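PDB 1BKP: thymidylate synthase 1 from Bacillus subtilis, which catalyses the reductive methylation of dUMP to dTMP, with 5,10-methylenetetrahydrofolate as methyl donor and reductant, providing a de novo source of dTMP for DNA synthesis. Local coordinates for residues I143-N148 against V161-W166; V177-N182 against F215-C220. All coordinates share one frame; numbering follows the deposited sequence. Where two conformers were deposited one is given.

Interaction 1: I143-N148 against V161-W166; sequences ITMLWN and VYETQW
Two threonine hydroxyls meet on one face of this antiparallel strand pair, Thr144 OG1 lying 2.7 Å from Thr164 OG1. Either could be the donor. Strand 143-145, an outermost strand of the mixed sheet within this chain, runs against strand 161-169 in the sheet at the subunit interface of the thymidylate synthase homodimer. Both threonines hold OG1 between the backbone N and the carbonyl carbon (chi1 55° and 66°), which turns the two oxygens to each other over the strand pair. Thr144 OG1 is also hydrogen-bonded to a water, which gives a weak bond to Tyr162 O. Thr164 OG1 takes a weak bond from the indole NE1 of Trp166.

Thr144 and Thr164 form a hydrogen-bonded pair through their backbones, with Thr144 N to Thr164 O and Thr164 N to Thr144 O both 3.1 Å. The ladder ends with Leu146 N giving a straight 2.8 Å bond to Tyr162 O.

Ile143, Met145, Glu163 and Gln165 point to the other face of the sheet. This face meets the second subunit, where Met145 packs on its own counterpart. Tyr162 OH bonds Glu163 OE1 of that subunit, and the reverse pair forms as well. Ile143 CG1 lies 4.0 Å from Gln165 CG. Trp147 and Tyr162 form a T-shaped (edge-to-face) pair, the indole edge toward the Tyr162 ring face and the planes 67° apart. Met145 bends at chi2 and chi3. This brings CE within 3.5 Å of Glu163 OE1, while SD makes a Met-aromatic contact in the plane of the Tyr162 ring, 3.9 Å from its CD2.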
loop_
_atom_site.group_PDB
_atom_site.type_symbol
_atom_site.label_atom_id
_atom_site.label_comp_id
_atom_site.label_asym_id
_atom_site.label_seq_id
_atom_site.Cartn_x
_atom_site.Cartn_y
_atom_site.Cartn_z
ATOM N N ILE A 143 -3.320 -3.434 10.222
ATOM C CA ILE A 143 -3.380 -2.341 9.249
ATOM C C ILE A 143 -4.270 -1.153 9.682
ATOM O O ILE A 143 -5.261 -1.400 10.376
ATOM C CB ILE A 143 -4.017 -2.902 7.955
ATOM C CG1 ILE A 143 -3.093 -3.941 7.269
ATOM C CG2 ILE A 143 -4.493 -1.709 6.997
ATOM C CD1 ILE A 143 -3.758 -4.677 6.181
ATOM N N THR A 144 -3.867 0.109 9.432
ATOM C CA THR A 144 -4.798 1.190 9.712
ATOM C C THR A 144 -4.945 1.778 8.320
ATOM O O THR A 144 -3.975 1.698 7.514
ATOM C CB THR A 144 -4.266 2.272 10.641
ATOM O OG1 THR A 144 -3.031 2.829 10.153
ATOM C CG2 THR A 144 -4.000 1.672 12.002
ATOM N N MET A 145 -6.044 2.481 8.155
ATOM C CA MET A 145 -6.473 2.987 6.847
ATOM C C MET A 145 -7.231 4.237 6.976
ATOM O O MET A 145 -8.341 4.227 7.601
ATOM C CB MET A 145 -7.469 1.889 6.261
ATOM C CG MET A 145 -8.022 2.145 4.805
ATOM S SD MET A 145 -6.709 2.408 3.684
ATOM C CE MET A 145 -5.826 0.854 3.765
ATOM N N LEU A 146 -6.738 5.286 6.319
ATOM C CA LEU A 146 -7.468 6.573 6.313
ATOM C C LEU A 146 -8.262 6.709 5.033
ATOM O O LEU A 146 -9.215 7.517 5.020
ATOM C CB LEU A 146 -6.512 7.730 6.372
ATOM C CG LEU A 146 -5.557 7.836 7.552
ATOM C CD1 LEU A 146 -4.550 9.043 7.503
ATOM C CD2 LEU A 146 -6.441 7.856 8.833
ATOM N N TRP A 147 -7.974 5.867 4.031
ATOM C CA TRP A 147 -8.694 5.889 2.708
ATOM C C TRP A 147 -9.991 5.046 2.828
ATOM O O TRP A 147 -10.023 3.868 2.451
ATOM C CB TRP A 147 -7.848 5.291 1.586
ATOM C CG TRP A 147 -8.335 5.610 0.218
ATOM C CD1 TRP A 147 -9.199 4.912 -0.511
ATOM C CD2 TRP A 147 -7.959 6.750 -0.555
ATOM N NE1 TRP A 147 -9.410 5.545 -1.726
ATOM C CE2 TRP A 147 -8.662 6.682 -1.769
ATOM C CE3 TRP A 147 -7.098 7.828 -0.323
ATOM C CZ2 TRP A 147 -8.526 7.656 -2.780
ATOM C CZ3 TRP A 147 -6.954 8.815 -1.327
ATOM C CH2 TRP A 147 -7.649 8.722 -2.516
ATOM N N ASN A 148 -10.998 5.610 3.453
ATOM C CA ASN A 148 -12.275 4.967 3.659
ATOM C C ASN A 148 -13.082 5.313 2.383
ATOM O O ASN A 148 -13.541 6.442 2.225
ATOM C CB ASN A 148 -12.974 5.601 4.863
ATOM C CG ASN A 148 -14.320 4.928 5.175
ATOM O OD1 ASN A 148 -15.014 4.428 4.269
ATOM N ND2 ASN A 148 -14.752 5.018 6.440
ATOM N N VAL A 161 -0.394 10.263 3.209
ATOM C CA VAL A 161 0.153 9.062 3.900
ATOM C C VAL A 161 -1.106 8.461 4.530
ATOM O O VAL A 161 -1.574 8.897 5.592
ATOM C CB VAL A 161 1.242 9.450 4.989
ATOM C CG1 VAL A 161 1.781 8.147 5.598
ATOM C CG2 VAL A 161 2.399 10.340 4.368
ATOM N N TYR A 162 -1.643 7.452 3.879
ATOM C CA TYR A 162 -2.965 7.008 4.247
ATOM C C TYR A 162 -3.062 5.616 4.893
ATOM O O TYR A 162 -4.171 5.224 5.328
ATOM C CB TYR A 162 -3.843 7.044 2.938
ATOM C CG TYR A 162 -3.527 5.984 1.833
ATOM C CD1 TYR A 162 -2.496 6.218 0.880
ATOM C CD2 TYR A 162 -4.105 4.694 1.878
ATOM C CE1 TYR A 162 -2.058 5.228 0.045
ATOM C CE2 TYR A 162 -3.670 3.682 1.022
ATOM C CZ TYR A 162 -2.632 3.975 0.092
ATOM O OH TYR A 162 -2.206 3.054 -0.808
ATOM N N GLU A 163 -1.973 4.853 4.896
ATOM C CA GLU A 163 -2.079 3.514 5.515
ATOM C C GLU A 163 -0.829 3.070 6.150
ATOM O O GLU A 163 0.306 3.574 5.834
ATOM C CB GLU A 163 -2.540 2.426 4.455
ATOM C CG GLU A 163 -1.427 2.221 3.420
ATOM C CD GLU A 163 -1.762 1.096 2.410
ATOM O OE1 GLU A 163 -2.577 0.241 2.700
ATOM O OE2 GLU A 163 -1.165 1.059 1.355
ATOM N N THR A 164 -0.974 2.149 7.123
ATOM C CA THR A 164 0.218 1.574 7.770
ATOM C C THR A 164 -0.045 0.080 7.916
ATOM O O THR A 164 -1.187 -0.352 7.942
ATOM C CB THR A 164 0.475 2.083 9.205
ATOM O OG1 THR A 164 -0.570 1.671 10.111
ATOM C CG2 THR A 164 0.488 3.618 9.296
ATOM N N GLN A 165 1.015 -0.709 7.961
ATOM C CA GLN A 165 0.882 -2.163 8.265
ATOM C C GLN A 165 2.020 -2.424 9.291
ATOM O O GLN A 165 3.149 -1.994 9.114
ATOM C CB GLN A 165 1.024 -3.061 7.013
ATOM C CG GLN A 165 0.831 -4.517 7.480
ATOM C CD GLN A 165 0.575 -5.461 6.311
ATOM O OE1 GLN A 165 0.532 -5.075 5.206
ATOM N NE2 GLN A 165 0.362 -6.757 6.622
ATOM N N TRP A 166 1.739 -3.201 10.330
ATOM C CA TRP A 166 2.726 -3.400 11.388
ATOM C C TRP A 166 2.993 -4.902 11.466
ATOM O O TRP A 166 2.108 -5.695 11.168
ATOM C CB TRP A 166 2.086 -2.930 12.741
ATOM C CG TRP A 166 1.669 -1.454 12.767
ATOM C CD1 TRP A 166 0.544 -0.884 12.184
ATOM C CD2 TRP A 166 2.358 -0.400 13.401
ATOM N NE1 TRP A 166 0.528 0.456 12.416
ATOM C CE2 TRP A 166 1.636 0.782 13.153
ATOM C CE3 TRP A 166 3.528 -0.338 14.165
ATOM C CZ2 TRP A 166 2.061 2.038 13.620
ATOM C CZ3 TRP A 166 3.968 0.900 14.644
ATOM C CH2 TRP A 166 3.225 2.090 14.350
HETATM O O HOH W 1 -3.406 4.887 8.510
#

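Interaction 2: V177-N182 against F215-C220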
loop_
_atom_site.group_PDB
_atom_site.type_symbol
_atom_site.label_atom_id
_atom_site.label_comp_id
_atom_site.label_asym_id
_atom_site.label_seq_id
_atom_site.Cartn_x
_atom_site.Cartn_y
_atom_site.Cartn_z
ATOM N N VAL A 177 4.735 1.927 5.841
ATOM C CA VAL A 177 3.769 2.989 5.605
ATOM C C VAL A 177 3.668 3.244 4.092
ATOM O O VAL A 177 4.626 3.024 3.383
ATOM C CB VAL A 177 4.391 4.288 6.302
ATOM C CG1 VAL A 177 3.669 5.512 6.036
ATOM C CG2 VAL A 177 4.486 4.071 7.811
ATOM N N ARG A 178 2.553 3.774 3.614
ATOM C CA ARG A 178 2.492 4.141 2.186
ATOM C C ARG A 178 1.862 5.483 1.980
ATOM O O ARG A 178 0.787 5.755 2.560
ATOM C CB ARG A 178 1.710 3.145 1.308
ATOM C CG ARG A 178 1.907 3.432 -0.246
ATOM C CD ARG A 178 1.393 2.257 -1.058
ATOM N NE ARG A 178 1.643 2.534 -2.460
ATOM C CZ ARG A 178 0.855 3.212 -3.268
ATOM N NH1 ARG A 178 -0.401 3.473 -2.923
ATOM N NH2 ARG A 178 1.251 3.434 -4.507
ATOM N N ALA A 179 2.483 6.278 1.137
ATOM C CA ALA A 179 1.915 7.535 0.672
ATOM C C ALA A 179 1.531 7.283 -0.810
ATOM O O ALA A 179 2.356 6.829 -1.621
ATOM C CB ALA A 179 2.951 8.648 0.683
ATOM N N ARG A 180 0.333 7.739 -1.176
ATOM C CA ARG A 180 -0.112 7.611 -2.560
ATOM C C ARG A 180 0.628 8.555 -3.451
ATOM O O ARG A 180 0.845 8.329 -4.636
ATOM C CB ARG A 180 -1.635 7.969 -2.618
ATOM C CG ARG A 180 -2.036 9.271 -2.026
ATOM C CD ARG A 180 -3.406 9.629 -2.517
ATOM N NE ARG A 180 -3.820 10.918 -1.960
ATOM C CZ ARG A 180 -3.775 12.063 -2.593
ATOM N NH1 ARG A 180 -3.218 12.131 -3.797
ATOM N NH2 ARG A 180 -4.208 13.157 -1.992
ATOM N N SER A 181 1.065 9.644 -2.827
ATOM C CA SER A 181 1.753 10.684 -3.575
ATOM C C SER A 181 2.645 11.455 -2.581
ATOM O O SER A 181 2.288 11.495 -1.423
ATOM C CB SER A 181 0.691 11.712 -4.081
ATOM O OG SER A 181 1.431 12.586 -4.863
ATOM N N ASN A 182 3.773 12.017 -3.014
ATOM C CA ASN A 182 4.529 12.879 -2.048
ATOM C C ASN A 182 5.286 13.916 -2.837
ATOM O O ASN A 182 6.001 13.597 -3.826
ATOM C CB ASN A 182 5.587 12.037 -1.328
ATOM C CG ASN A 182 5.529 12.060 0.237
ATOM O OD1 ASN A 182 6.449 11.603 0.815
ATOM N ND2 ASN A 182 4.468 12.550 0.877
ATOM N N PHE A 215 9.061 3.006 4.062
ATOM C CA PHE A 215 8.209 4.135 3.654
ATOM C C PHE A 215 8.106 4.031 2.140
ATOM O O PHE A 215 9.105 4.075 1.415
ATOM C CB PHE A 215 8.872 5.438 4.050
ATOM C CG PHE A 215 7.932 6.679 3.912
ATOM C CD1 PHE A 215 7.677 7.248 2.660
ATOM C CD2 PHE A 215 7.271 7.179 5.031
ATOM C CE1 PHE A 215 6.731 8.327 2.486
ATOM C CE2 PHE A 215 6.301 8.283 4.930
ATOM C CZ PHE A 215 6.027 8.856 3.670
ATOM N N ASN A 216 6.915 3.750 1.699
ATOM C CA ASN A 216 6.641 3.552 0.255
ATOM C C ASN A 216 5.961 4.745 -0.316
ATOM O O ASN A 216 5.027 5.243 0.312
ATOM C CB ASN A 216 5.644 2.404 0.104
ATOM C CG ASN A 216 6.265 1.045 0.474
ATOM O OD1 ASN A 216 7.306 0.679 -0.083
ATOM N ND2 ASN A 216 5.774 0.422 1.539
ATOM N N ILE A 217 6.268 5.097 -1.562
ATOM C CA ILE A 217 5.572 6.280 -2.141
ATOM C C ILE A 217 5.116 5.882 -3.554
ATOM O O ILE A 217 5.880 5.247 -4.277
ATOM C CB ILE A 217 6.485 7.481 -2.348
ATOM C CG1 ILE A 217 7.198 7.926 -1.069
ATOM C CG2 ILE A 217 5.651 8.712 -2.769
ATOM C CD1 ILE A 217 8.614 7.496 -1.077
ATOM N N GLY A 218 3.866 6.198 -3.883
ATOM C CA GLY A 218 3.362 5.878 -5.234
ATOM C C GLY A 218 3.764 6.938 -6.250
ATOM O O GLY A 218 4.752 6.797 -6.908
ATOM N N ASP A 219 3.104 8.090 -6.301
ATOM C CA ASP A 219 3.578 9.083 -7.298
ATOM C C ASP A 219 4.633 9.991 -6.606
ATOM O O ASP A 219 4.297 10.769 -5.747
ATOM C CB ASP A 219 2.425 9.915 -7.727
ATOM C CG ASP A 219 2.783 10.787 -8.932
ATOM O OD1 ASP A 219 3.498 11.758 -8.741
ATOM O OD2 ASP A 219 2.454 10.452 -10.066
ATOM N N CYS A 220 5.887 9.860 -7.003
ATOM C CA CYS A 220 6.990 10.612 -6.443
ATOM C C CYS A 220 7.240 11.844 -7.333
ATOM O O CYS A 220 7.769 11.678 -8.414
ATOM C CB CYS A 220 8.169 9.704 -6.564
ATOM S SG CYS A 220 9.363 9.902 -5.353
#
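Arg178 crosses Asn216 at about a right angle and reaches Gly218 on the neighbouring strand. Its CB faces Asn216 O and CB. CG lies 3.9 Å from Asn216 CB and close to Asn216 O. With CG anti to the backbone N (chi1 -169°), the chain runs extended through CD to NE. Beyond it, CZ approaches Gly218, and NH2 comes within 3.3 Å of Gly218 CA. A CB on Gly218 would probably run into Arg178 NH2 and Arg180 O. NH1 hydrogen-bonds Tyr162 OH of its own chain and Gln165 OE1 of the second subunit, and NH2 forms a salt bridge to Glu176 of that subunit. An alanine here would remove these bonds and would probably leave Glu176 of the second subunit without this charged mate and the Tyr162 hydroxyl less firmly held.

The strands are parallel and belong to a beta-alpha-beta unit, with helix 188-206 between them. Asn216 N binds Val177 O, Ala179 N binds Asn216 O at 2.9 Å, and Gly218 N binds Ala179 O. Both segments turn a corner, at Arg180 and at Gly218-Asp219, yet the pairing continues. Asp219 N reaches Arg180 O at 2.8 Å from above the carbonyl plane, and Asn182 N meets Asp219 O. Arg180, Ser181 and Asn182 are predicted to bind dUMP shared with the other subunit.

Arg178 and Asn216 share one face; Val177, Ala179, Phe215 and Ile217 lie on the opposite one. There Val177 CG1 lies 4.0 Å from Phe215 CE2. Asn182 CB packs 3.6 Å from Ile217 CG2. Helix 188-206 covers this face through Asn188, Asn191 and Val192. Strand 161-169 flanks strand 172-183, and strand 39-49 flanks strand 209-223.

In the fold
The two contacts sit in one mixed sheet, with centres about 12 Å apart. Along the chain both segments of interaction 1 come before those of interaction 2. Strands 161-169 and 172-183 follow each other and are neighbours in the sheet, which places the four strands in the order 143-145, 161-169, 172-183, 209-223. The first two junctions are antiparallel and the last is parallel. Across the shared junction, Val161 packs on Val177 and the Tyr162 ring lies near Arg180. Both contacts touch the second subunit, so the sheet contributes to the dimer interface. Arg180, a predicted dUMP-binding residue of interaction 2, also packs beside Trp147 of interaction 1, and Asn191 beside Val161.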